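Local coordinates for protein esterase TesA (Pseudomonas aeruginosa, PDB 4JGG) that hydrolyses carboxylic esters, preferring Tween detergents and short-chain p-nitrophenyl esters, and shows low thioesterase activity toward palmitoyl-coenzyme A, at residues A[28-33]-A[178-183]; A[42-47]-A[60-65]; A[95-100]-A[105-110]; A[171-176]-A[182-187]. All blocks are in the same frame, centred on the assembly; numbering follows the deposited sequence.

Contact 1 of 4, residues A[28-33]-A[178-183]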
loop_
_atom_site.group_PDB
_atom_site.type_symbol
_atom_site.label_atom_id
_atom_site.label_comp_id
_atom_site.label_asym_id
_atom_site.label_seq_id
_atom_site.Cartn_x
_atom_site.Cartn_y
_atom_site.Cartn_z
ATOM N N GLY A 28 -2.995 -4.696 -1.840
ATOM C CA GLY A 28 -2.134 -3.923 -2.718
ATOM C C GLY A 28 -2.148 -4.354 -4.175
ATOM O O GLY A 28 -3.001 -5.129 -4.608
ATOM N N ASP A 29 -1.194 -3.830 -4.936
ATOM C CA ASP A 29 -1.032 -4.207 -6.335
ATOM C C ASP A 29 0.296 -4.924 -6.513
ATOM O O ASP A 29 0.799 -5.540 -5.576
ATOM C CB ASP A 29 -1.106 -2.974 -7.243
ATOM C CG ASP A 29 -0.208 -1.837 -6.781
ATOM O OD1 ASP A 29 0.809 -2.091 -6.101
ATOM O OD2 ASP A 29 -0.528 -0.671 -7.096
ATOM N N SER A 30 0.869 -4.809 -7.707
ATOM C CA SER A 30 2.181 -5.383 -8.033
ATOM C C SER A 30 3.290 -5.112 -6.999
ATOM O O SER A 30 4.167 -5.954 -6.776
ATOM C CB SER A 30 2.649 -4.825 -9.380
ATOM O OG SER A 30 2.908 -3.431 -9.257
ATOM N N ILE A 31 3.269 -3.939 -6.377
ATOM C CA ILE A 31 4.371 -3.586 -5.489
ATOM C C ILE A 31 4.369 -4.505 -4.271
ATOM O O ILE A 31 5.415 -5.016 -3.866
ATOM C CB ILE A 31 4.343 -2.110 -5.050
ATOM C CG1 ILE A 31 4.295 -1.191 -6.267
ATOM C CG2 ILE A 31 5.581 -1.764 -4.220
ATOM C CD1 ILE A 31 4.468 0.263 -5.904
ATOM N N SER A 32 3.190 -4.739 -3.705
ATOM C CA SER A 32 3.095 -5.574 -2.503
ATOM C C SER A 32 2.945 -7.061 -2.847
ATOM O O SER A 32 3.181 -7.927 -2.005
ATOM C CB SER A 32 1.938 -5.105 -1.628
ATOM O OG SER A 32 2.222 -3.822 -1.103
ATOM N N ALA A 33 2.574 -7.353 -4.093
ATOM C CA ALA A 33 2.543 -8.731 -4.580
ATOM C C ALA A 33 3.933 -9.234 -4.984
ATOM O O ALA A 33 4.116 -10.417 -5.276
ATOM C CB ALA A 33 1.549 -8.881 -5.736
ATOM N N GLY A 178 11.352 0.932 -14.085
ATOM C CA GLY A 178 11.313 2.096 -13.220
ATOM C C GLY A 178 10.035 2.278 -12.426
ATOM O O GLY A 178 9.784 3.366 -11.903
ATOM N N ILE A 179 9.235 1.218 -12.316
ATOM C CA ILE A 179 7.995 1.280 -11.554
ATOM C C ILE A 179 7.984 0.226 -10.445
ATOM O O ILE A 179 7.578 0.514 -9.322
ATOM C CB ILE A 179 6.762 1.081 -12.462
ATOM C CG1 ILE A 179 6.575 2.291 -13.394
ATOM C CG2 ILE A 179 5.503 0.775 -11.637
ATOM C CD1 ILE A 179 6.460 3.651 -12.683
ATOM N N HIS A 180 8.454 -0.978 -10.769
ATOM C CA HIS A 180 8.348 -2.121 -9.864
ATOM C C HIS A 180 9.660 -2.317 -9.125
ATOM O O HIS A 180 10.665 -2.665 -9.744
ATOM C CB HIS A 180 7.992 -3.393 -10.634
ATOM C CG HIS A 180 6.728 -3.289 -11.420
ATOM N ND1 HIS A 180 6.708 -3.151 -12.796
ATOM C CD2 HIS A 180 5.426 -3.274 -11.030
ATOM C CE1 HIS A 180 5.462 -3.064 -13.211
ATOM N NE2 HIS A 180 4.664 -3.139 -12.165
ATOM N N PRO A 181 9.657 -2.088 -7.805
ATOM C CA PRO A 181 10.907 -2.208 -7.053
ATOM C C PRO A 181 11.579 -3.564 -7.237
ATOM O O PRO A 181 10.913 -4.595 -7.348
ATOM C CB PRO A 181 10.455 -2.002 -5.605
ATOM C CG PRO A 181 9.313 -1.046 -5.732
ATOM C CD PRO A 181 8.566 -1.583 -6.953
ATOM N N ALA A 182 12.908 -3.552 -7.279
ATOM C CA ALA A 182 13.678 -4.778 -7.390
ATOM C C ALA A 182 13.814 -5.425 -6.011
ATOM O O ALA A 182 13.341 -4.891 -5.018
ATOM C CB ALA A 182 15.043 -4.481 -7.976
ATOM N N LEU A 183 14.480 -6.568 -5.968
ATOM C CA LEU A 183 14.723 -7.300 -4.725
ATOM C C LEU A 183 15.432 -6.439 -3.672
ATOM O O LEU A 183 15.068 -6.451 -2.495
ATOM C CB LEU A 183 15.554 -8.549 -5.037
ATOM C CG LEU A 183 15.859 -9.523 -3.902
ATOM C CD1 LEU A 183 14.557 -10.043 -3.326
ATOM C CD2 LEU A 183 16.723 -10.664 -4.414
#
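S30 meets H180 across the active site of an SGNH hydrolase: residues 28-30 are the Gly-Asp-Ser of the GDSL block at the end of the first sheet strand, and H180 lies in the late loop that carries the Asp-x-x-His block. By similarity S30 is the nucleophile and H180 its partner in a catalytic triad completed by D177. G28 ends the strand, its backbone hydrogen-bonded to I65. D29 then takes the N-cap position of the short helix 30-33. Its OD1 accepts from I31 N at 3.1 Å (angle 160°) on the anti side of the carboxylate, 34° out of its plane, while D29 O receives A33 N. The turn so fixed projects the side chain of S30 toward the histidine. With chi1 at 67°, OG stands between the backbone N and the carbonyl carbon and reaches the edge of the imidazole, near the ring plane, 3.1 Å from H180 CD2 and 3.4 Å from H180 NE2. The far side of the ring is fixed by the hydrogen bond from H180 ND1 to D177 OD2, and CG2 of I179 lies over the ring centre, 4.0 Å above its plane. Beside the serine and histidine, I31 supplies the apolar half of the contact, its side chain crossing that of P181 at about a right angle. CG2 of I31, anti to its own N, rests against both CD and CG of P181, each 4.1 Å away. In the next residue, S32 OG is hydrogen-bonded to OE1 of E92.

Contact 2 of 4, residues A[42-47]-A[60-65]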
loop_
_atom_site.group_PDB
_atom_site.type_symbol
_atom_site.label_atom_id
_atom_site.label_comp_id
_atom_site.label_asym_id
_atom_site.label_seq_id
_atom_site.Cartn_x
_atom_site.Cartn_y
_atom_site.Cartn_z
ATOM N N GLY A 42 9.742 -10.678 -0.536
ATOM C CA GLY A 42 9.002 -9.440 -0.679
ATOM C C GLY A 42 8.735 -8.761 0.641
ATOM O O GLY A 42 8.775 -9.384 1.712
ATOM N N TRP A 43 8.447 -7.468 0.573
ATOM C CA TRP A 43 8.321 -6.666 1.778
ATOM C C TRP A 43 7.269 -7.195 2.768
ATOM O O TRP A 43 7.481 -7.162 3.980
ATOM C CB TRP A 43 8.129 -5.181 1.430
ATOM C CG TRP A 43 6.715 -4.711 1.273
ATOM C CD1 TRP A 43 6.038 -4.528 0.108
ATOM C CD2 TRP A 43 5.823 -4.328 2.326
ATOM N NE1 TRP A 43 4.765 -4.057 0.366
ATOM C CE2 TRP A 43 4.608 -3.933 1.721
ATOM C CE3 TRP A 43 5.931 -4.276 3.717
ATOM C CZ2 TRP A 43 3.512 -3.497 2.465
ATOM C CZ3 TRP A 43 4.842 -3.850 4.453
ATOM C CH2 TRP A 43 3.646 -3.474 3.830
ATOM N N VAL A 44 6.154 -7.712 2.269
ATOM C CA VAL A 44 5.111 -8.219 3.169
ATOM C C VAL A 44 5.592 -9.461 3.918
ATOM O O VAL A 44 5.356 -9.609 5.115
ATOM C CB VAL A 44 3.802 -8.542 2.417
ATOM C CG1 VAL A 44 2.898 -9.369 3.290
ATOM C CG2 VAL A 44 3.093 -7.259 1.986
ATOM N N ALA A 45 6.281 -10.336 3.198
ATOM C CA ALA A 45 6.951 -11.493 3.777
ATOM C C ALA A 45 7.935 -11.078 4.852
ATOM O O ALA A 45 8.074 -11.749 5.874
ATOM C CB ALA A 45 7.672 -12.272 2.692
ATOM N N LEU A 46 8.643 -9.974 4.617
ATOM C CA LEU A 46 9.599 -9.485 5.595
ATOM C C LEU A 46 8.870 -8.890 6.796
ATOM O O LEU A 46 9.388 -8.906 7.924
ATOM C CB LEU A 46 10.511 -8.418 4.975
ATOM C CG LEU A 46 11.315 -8.775 3.725
ATOM C CD1 LEU A 46 12.215 -7.596 3.357
ATOM C CD2 LEU A 46 12.126 -10.025 3.927
ATOM N N LEU A 47 7.689 -8.328 6.543
ATOM C CA LEU A 47 6.854 -7.791 7.605
ATOM C C LEU A 47 6.488 -8.921 8.560
ATOM O O LEU A 47 6.609 -8.787 9.783
ATOM C CB LEU A 47 5.583 -7.153 7.026
ATOM C CG LEU A 47 4.523 -6.714 8.047
ATOM C CD1 LEU A 47 5.120 -5.769 9.077
ATOM C CD2 LEU A 47 3.292 -6.076 7.385
ATOM N N VAL A 60 -0.342 -12.299 8.959
ATOM C CA VAL A 60 -0.265 -11.438 7.785
ATOM C C VAL A 60 -0.935 -12.117 6.593
ATOM O O VAL A 60 -0.509 -13.185 6.137
ATOM C CB VAL A 60 1.192 -11.111 7.418
ATOM C CG1 VAL A 60 1.240 -10.156 6.220
ATOM C CG2 VAL A 60 1.921 -10.488 8.620
ATOM N N VAL A 61 -2.002 -11.505 6.102
ATOM C CA VAL A 61 -2.689 -12.022 4.932
ATOM C C VAL A 61 -2.455 -11.041 3.785
ATOM O O VAL A 61 -2.965 -9.921 3.806
ATOM C CB VAL A 61 -4.200 -12.185 5.186
ATOM C CG1 VAL A 61 -4.908 -12.650 3.924
ATOM C CG2 VAL A 61 -4.445 -13.157 6.339
ATOM N N ASN A 62 -1.642 -11.454 2.818
ATOM C CA ASN A 62 -1.359 -10.623 1.653
ATOM C C ASN A 62 -2.418 -10.874 0.601
ATOM O O ASN A 62 -2.555 -11.997 0.118
ATOM C CB ASN A 62 0.020 -10.949 1.073
ATOM C CG ASN A 62 0.490 -9.900 0.069
ATOM O OD1 ASN A 62 -0.177 -8.886 -0.132
ATOM N ND2 ASN A 62 1.640 -10.136 -0.554
ATOM N N ALA A 63 -3.183 -9.842 0.265
ATOM C CA ALA A 63 -4.204 -9.969 -0.764
ATOM C C ALA A 63 -3.876 -9.067 -1.950
ATOM O O ALA A 63 -4.770 -8.505 -2.585
ATOM C CB ALA A 63 -5.573 -9.639 -0.194
ATOM N N SER A 64 -2.590 -8.922 -2.251
ATOM C CA SER A 64 -2.167 -8.001 -3.318
ATOM C C SER A 64 -2.169 -8.663 -4.697
ATOM O O SER A 64 -1.705 -9.798 -4.850
ATOM C CB SER A 64 -0.788 -7.414 -2.991
ATOM O OG SER A 64 -0.814 -6.839 -1.696
ATOM N N ILE A 65 -2.675 -7.940 -5.700
ATOM C CA ILE A 65 -2.786 -8.473 -7.050
ATOM C C ILE A 65 -2.289 -7.468 -8.088
ATOM O O ILE A 65 -2.754 -6.332 -8.139
ATOM C CB ILE A 65 -4.243 -8.806 -7.401
ATOM C CG1 ILE A 65 -4.850 -9.765 -6.367
ATOM C CG2 ILE A 65 -4.335 -9.393 -8.808
ATOM C CD1 ILE A 65 -6.278 -10.162 -6.708
#
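V44 and V60 pack helix 43-53 against the edge strand 59-62 of the parallel sheet, within a beta-alpha-beta unit of the three-layer alpha/beta/alpha fold: strand 23-28 leads through this helix to its neighbour 59-62. The apolar part is small and tight. CG1 of V44 and CG1 of V60 approach to 3.5 Å, closer than usual for two methyls. Both branches extend anti to their backbone N (chi1 166° in V44 and -177° in V60), so that the two methyls meet between helix and strand. V44 CG1 also touches CB of N62 at 4.0 Å, and its second methyl, CG2, comes alongside the N62 amide, 4.1 Å from N62 ND2. That same CG2 sits 3.7 Å above one face of the W43 indole, toward its rim, so V44 is wedged between the indole and the strand, with V26 of the central sheet as a further neighbour.

The polar bonds run within the strand end or to residues outside the two segments. N62 ND2 donates to S32 O, and W43 NE1 bonds S32 OG; both ties run to the short helix that follows the nucleophile. The amide oxygen of N62 turns back along its own chain. S64 N makes a weak bond to N62 OD1, as in an Asx turn, while S64 OG donates to N62 OD1 at 2.7 Å in the carbonyl plane, with a C=O...donor angle of 150°.

Contact 3 of 4, residues A[95-100]-A[105-110]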
loop_
_atom_site.group_PDB
_atom_site.type_symbol
_atom_site.label_atom_id
_atom_site.label_comp_id
_atom_site.label_asym_id
_atom_site.label_seq_id
_atom_site.Cartn_x
_atom_site.Cartn_y
_atom_site.Cartn_z
ATOM N N GLY A 95 -1.608 3.385 -7.416
ATOM C CA GLY A 95 -0.435 3.513 -8.255
ATOM C C GLY A 95 -0.814 3.295 -9.697
ATOM O O GLY A 95 -0.305 3.960 -10.602
ATOM N N ASN A 96 -1.724 2.349 -9.923
ATOM C CA ASN A 96 -2.216 2.105 -11.280
ATOM C C ASN A 96 -3.147 3.191 -11.770
ATOM O O ASN A 96 -3.093 3.559 -12.929
ATOM C CB ASN A 96 -2.851 0.716 -11.409
ATOM C CG ASN A 96 -1.809 -0.379 -11.411
ATOM O OD1 ASN A 96 -0.798 -0.267 -12.104
ATOM N ND2 ASN A 96 -2.019 -1.421 -10.601
ATOM N N ASP A 97 -3.970 3.736 -10.881
ATOM C CA ASP A 97 -4.833 4.850 -11.265
ATOM C C ASP A 97 -4.001 5.996 -11.828
ATOM O O ASP A 97 -4.391 6.631 -12.791
ATOM C CB ASP A 97 -5.645 5.368 -10.078
ATOM C CG ASP A 97 -6.575 4.313 -9.500
ATOM O OD1 ASP A 97 -6.124 3.170 -9.289
ATOM O OD2 ASP A 97 -7.757 4.635 -9.280
ATOM N N GLY A 98 -2.859 6.275 -11.214
ATOM C CA GLY A 98 -2.010 7.349 -11.695
ATOM C C GLY A 98 -1.249 6.992 -12.953
ATOM O O GLY A 98 -1.139 7.784 -13.891
ATOM N N LEU A 99 -0.708 5.786 -12.974
ATOM C CA LEU A 99 0.103 5.333 -14.084
ATOM C C LEU A 99 -0.740 5.260 -15.360
ATOM O O LEU A 99 -0.212 5.359 -16.473
ATOM C CB LEU A 99 0.693 3.968 -13.751
ATOM C CG LEU A 99 1.831 3.455 -14.617
ATOM C CD1 LEU A 99 3.097 4.204 -14.289
ATOM C CD2 LEU A 99 2.001 1.957 -14.388
ATOM N N ARG A 100 -2.052 5.100 -15.180
ATOM C CA ARG A 100 -3.010 5.038 -16.280
ATOM C C ARG A 100 -3.601 6.389 -16.662
ATOM O O ARG A 100 -4.298 6.499 -17.661
ATOM C CB ARG A 100 -4.175 4.120 -15.917
ATOM C CG ARG A 100 -3.810 2.666 -15.792
ATOM C CD ARG A 100 -5.049 1.839 -15.606
ATOM N NE ARG A 100 -4.744 0.644 -14.844
ATOM C CZ ARG A 100 -5.605 -0.333 -14.586
ATOM N NH1 ARG A 100 -6.855 -0.268 -15.035
ATOM N NH2 ARG A 100 -5.202 -1.381 -13.874
ATOM N N ALA A 105 -9.874 12.336 -8.734
ATOM C CA ALA A 105 -11.032 12.466 -7.849
ATOM C C ALA A 105 -11.655 11.106 -7.543
ATOM O O ALA A 105 -12.067 10.847 -6.407
ATOM C CB ALA A 105 -12.058 13.410 -8.444
ATOM N N GLN A 106 -11.721 10.239 -8.556
ATOM C CA GLN A 106 -12.258 8.893 -8.364
ATOM C C GLN A 106 -11.353 8.053 -7.461
ATOM O O GLN A 106 -11.826 7.156 -6.757
ATOM C CB GLN A 106 -12.514 8.189 -9.710
ATOM C CG GLN A 106 -11.301 8.110 -10.655
ATOM C CD GLN A 106 -10.485 6.823 -10.485
ATOM O OE1 GLN A 106 -11.041 5.746 -10.226
ATOM N NE2 GLN A 106 -9.170 6.931 -10.639
ATOM N N LEU A 107 -10.056 8.346 -7.481
ATOM C CA LEU A 107 -9.109 7.693 -6.577
ATOM C C LEU A 107 -9.463 8.050 -5.149
ATOM O O LEU A 107 -9.538 7.184 -4.270
ATOM C CB LEU A 107 -7.673 8.140 -6.868
ATOM C CG LEU A 107 -6.612 7.604 -5.902
ATOM C CD1 LEU A 107 -6.584 6.072 -5.881
ATOM C CD2 LEU A 107 -5.225 8.161 -6.217
ATOM N N GLN A 108 -9.683 9.340 -4.922
ATOM C CA GLN A 108 -9.998 9.840 -3.592
ATOM C C GLN A 108 -11.295 9.208 -3.092
ATOM O O GLN A 108 -11.407 8.826 -1.932
ATOM C CB GLN A 108 -10.108 11.369 -3.615
ATOM C CG GLN A 108 -9.849 12.026 -2.263
ATOM C CD GLN A 108 -10.998 11.836 -1.292
ATOM O OE1 GLN A 108 -12.099 11.452 -1.685
ATOM N NE2 GLN A 108 -10.746 12.108 -0.012
ATOM N N GLN A 109 -12.273 9.085 -3.978
ATOM C CA GLN A 109 -13.559 8.493 -3.613
ATOM C C GLN A 109 -13.436 7.007 -3.241
ATOM O O GLN A 109 -13.910 6.557 -2.186
ATOM C CB GLN A 109 -14.537 8.664 -4.781
ATOM C CG GLN A 109 -15.944 8.141 -4.519
ATOM C CD GLN A 109 -16.794 8.138 -5.780
ATOM O OE1 GLN A 109 -16.396 7.590 -6.812
ATOM N NE2 GLN A 109 -17.965 8.762 -5.706
ATOM N N ASN A 110 -12.813 6.242 -4.128
ATOM C CA ASN A 110 -12.613 4.820 -3.912
ATOM C C ASN A 110 -11.797 4.492 -2.657
ATOM O O ASN A 110 -12.187 3.634 -1.870
ATOM C CB ASN A 110 -11.964 4.192 -5.141
ATOM C CG ASN A 110 -12.878 4.208 -6.347
ATOM O OD1 ASN A 110 -14.104 4.231 -6.205
ATOM N ND2 ASN A 110 -12.287 4.187 -7.544
HETATM O O HOH W 1 -9.854 2.977 -10.032
#
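D97 and L107 are the points of nearest backbone approach, their CA atoms 7.0 Å apart, between the short helix 95-99 and the first turns of the long helix 104-121. The two helices follow one another with only a brief connection between them. Each is regular here, with L99 N bonded to G95 O and N110 N to Q106 O. Residues 95-97 belong to the Gly-x-Asn-Asp block of SGNH hydrolases, whose asparagine, N96 here, typically lends its side chain to the oxyanion hole; it faces D29 and the loop at D68, whereas D97 points to the other helix.

Q106 folds over to meet D97. Its CG lies between the backbone N and the carbonyl carbon (chi1 55°), and a second bend at chi2 brings the amide round. NE2 of Q106 donates to OD2 of D97 at 3.0 Å (angle 148°), on the anti side of the carboxylate, and the two planes are nearly parallel, 11° apart. One water closes a ring with this bond, donating to D97 OD2 at 2.8 Å and to Q106 OE1 at 3.0 Å. L107 packs CD1 on the carboxylate, 3.9 Å from D97 OD2, its side chain also touching F144 and V147 of helix 138-155.

S70 OG is a main partner of D97 OD2, and A103 O takes a bond from Q106 NE2. With three groups gathered on one oxygen of a buried carboxylate, D97 is probably kept ionised; with OD1 bonded as well, its rotation is probably restricted. It thus joins helix 95-99 to both helix 104-121 and the start of helix 70-84.

Contact 4 of 4, residues A[171-176]-A[182-187]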
loop_
_atom_site.group_PDB
_atom_site.type_symbol
_atom_site.label_atom_id
_atom_site.label_comp_id
_atom_site.label_asym_id
_atom_site.label_seq_id
_atom_site.Cartn_x
_atom_site.Cartn_y
_atom_site.Cartn_z
ATOM N N GLN A 171 18.720 4.035 -8.715
ATOM C CA GLN A 171 19.325 2.920 -9.430
ATOM C C GLN A 171 19.656 1.806 -8.449
ATOM O O GLN A 171 20.119 2.063 -7.334
ATOM C CB GLN A 171 20.593 3.360 -10.168
ATOM C CG GLN A 171 21.233 2.245 -10.984
ATOM C CD GLN A 171 22.527 2.668 -11.649
ATOM O OE1 GLN A 171 22.779 3.859 -11.844
ATOM N NE2 GLN A 171 23.360 1.689 -11.996
ATOM N N GLY A 172 19.429 0.570 -8.875
ATOM C CA GLY A 172 19.621 -0.582 -8.014
ATOM C C GLY A 172 18.349 -0.952 -7.282
ATOM O O GLY A 172 18.091 -2.125 -7.033
ATOM N N MET A 173 17.546 0.050 -6.946
ATOM C CA MET A 173 16.346 -0.171 -6.142
ATOM C C MET A 173 15.118 -0.487 -7.004
ATOM O O MET A 173 14.226 -1.231 -6.587
ATOM C CB MET A 173 16.086 1.039 -5.239
ATOM C CG MET A 173 17.183 1.258 -4.207
ATOM S SD MET A 173 17.377 -0.188 -3.159
ATOM C CE MET A 173 16.722 0.448 -1.626
ATOM N N MET A 174 15.097 0.085 -8.205
ATOM C CA MET A 174 14.026 -0.134 -9.173
ATOM C C MET A 174 14.419 -1.185 -10.194
ATOM O O MET A 174 15.578 -1.269 -10.577
ATOM C CB MET A 174 13.718 1.162 -9.924
ATOM C CG MET A 174 13.033 2.200 -9.075
ATOM S SD MET A 174 11.994 1.398 -7.849
ATOM C CE MET A 174 10.547 1.031 -8.794
ATOM N N GLN A 175 13.451 -1.976 -10.650
ATOM C CA GLN A 175 13.682 -2.803 -11.822
ATOM C C GLN A 175 13.736 -1.855 -13.023
ATOM O O GLN A 175 13.408 -0.678 -12.901
ATOM C CB GLN A 175 12.586 -3.860 -11.993
ATOM C CG GLN A 175 12.430 -4.771 -10.768
ATOM C CD GLN A 175 11.264 -5.735 -10.889
ATOM O OE1 GLN A 175 10.927 -6.175 -11.986
ATOM N NE2 GLN A 175 10.635 -6.055 -9.763
ATOM N N ALA A 176 14.152 -2.379 -14.169
ATOM C CA ALA A 176 14.397 -1.572 -15.372
ATOM C C ALA A 176 13.222 -0.697 -15.846
ATOM O O ALA A 176 13.439 0.362 -16.444
ATOM C CB ALA A 176 14.881 -2.472 -16.507
ATOM N N ALA A 182 12.908 -3.552 -7.279
ATOM C CA ALA A 182 13.678 -4.778 -7.390
ATOM C C ALA A 182 13.814 -5.425 -6.011
ATOM O O ALA A 182 13.341 -4.891 -5.018
ATOM C CB ALA A 182 15.043 -4.481 -7.976
ATOM N N LEU A 183 14.480 -6.568 -5.968
ATOM C CA LEU A 183 14.723 -7.300 -4.725
ATOM C C LEU A 183 15.432 -6.439 -3.672
ATOM O O LEU A 183 15.068 -6.451 -2.495
ATOM C CB LEU A 183 15.554 -8.549 -5.037
ATOM C CG LEU A 183 15.859 -9.523 -3.902
ATOM C CD1 LEU A 183 14.557 -10.043 -3.326
ATOM C CD2 LEU A 183 16.723 -10.664 -4.414
ATOM N N ALA A 184 16.428 -5.673 -4.102
ATOM C CA ALA A 184 17.252 -4.896 -3.179
ATOM C C ALA A 184 16.455 -3.844 -2.408
ATOM O O ALA A 184 16.901 -3.350 -1.369
ATOM C CB ALA A 184 18.398 -4.243 -3.924
ATOM N N ALA A 185 15.270 -3.519 -2.911
ATOM C CA ALA A 185 14.449 -2.466 -2.322
ATOM C C ALA A 185 13.544 -2.964 -1.203
ATOM O O ALA A 185 13.003 -2.165 -0.433
ATOM C CB ALA A 185 13.606 -1.800 -3.400
ATOM N N GLN A 186 13.361 -4.276 -1.121
ATOM C CA GLN A 186 12.331 -4.836 -0.233
ATOM C C GLN A 186 12.522 -4.480 1.243
ATOM O O GLN A 186 11.554 -4.114 1.928
ATOM C CB GLN A 186 12.170 -6.350 -0.441
ATOM C CG GLN A 186 11.842 -6.774 -1.879
ATOM C CD GLN A 186 10.603 -6.093 -2.437
ATOM O OE1 GLN A 186 9.515 -6.200 -1.879
ATOM N NE2 GLN A 186 10.768 -5.385 -3.544
ATOM N N PRO A 187 13.771 -4.578 1.745
ATOM C CA PRO A 187 14.041 -4.089 3.100
ATOM C C PRO A 187 13.605 -2.646 3.296
ATOM O O PRO A 187 12.956 -2.353 4.297
ATOM C CB PRO A 187 15.559 -4.219 3.209
ATOM C CG PRO A 187 15.873 -5.403 2.396
ATOM C CD PRO A 187 14.915 -5.345 1.215
#
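M173 and A182 carry the close side of this contact, where the chain doubles back on itself: the loop 171-176 runs past the active-site turn and returns as the lead-in to helix 186-197. A182 N donates to M173 O at 2.8 Å (angle 161°), tilted 32° from the carbonyl plane. Packed round this bond, CB of A185 comes to 3.3 Å from M173 O, and CG of Q175 lies 3.6 Å from CA of A182. The small alanines let the two backbones draw together, with the CA atoms of M173 and A185 4.8 Å apart. Past CG the Q175 chain is extended, which carries NE2 along the A182 backbone to bonds with P181 O and L35 O, tying it to the loop of D177 and H180, the acid and histidine of the triad by similarity.

The outer side is looser. At G172, which has positive phi, the carbonyl oxygen lies 3.8 Å from CB of A184, both residues being exposed. The M173 side chain, bent at chi2 and chi3, bridges the inner and outer parts: its SD is 4.1 Å from A185 CB, while CE lies over the backbone of A184 and A185.

A182 O receives two donors from opposite faces of its carbonyl plane, A185 N and the side-chain NE2 of Q186 (angle 169°), at the lead-in to the helix. The other end of that amide, Q186 OE1, accepts from W43 N at the start of helix 43-53; L46 of the same helix packs on Q186 and P187, while V167 lies against M174 and A185.

How the contacts relate
From the N terminus, the chain leaves strand 23-28 through the nucleophile segment of contact 1, whose partner comes 145 residues later, so this contact spans most of the fold. Contacts 2 and 3 both lie within that span, one after the other: contact 2 closes the short helix-strand loop at the sheet edge, and contact 3, on the opposite side of the chain's centre, a still shorter helix-to-helix turn. Contact 4 begins at 171, before the second segment of contact 1, and ends on the same stretch, sharing A182 and L183. L99 packing on I179 links contacts 1 and 3, whereas contacts 3 and 4 do not touch.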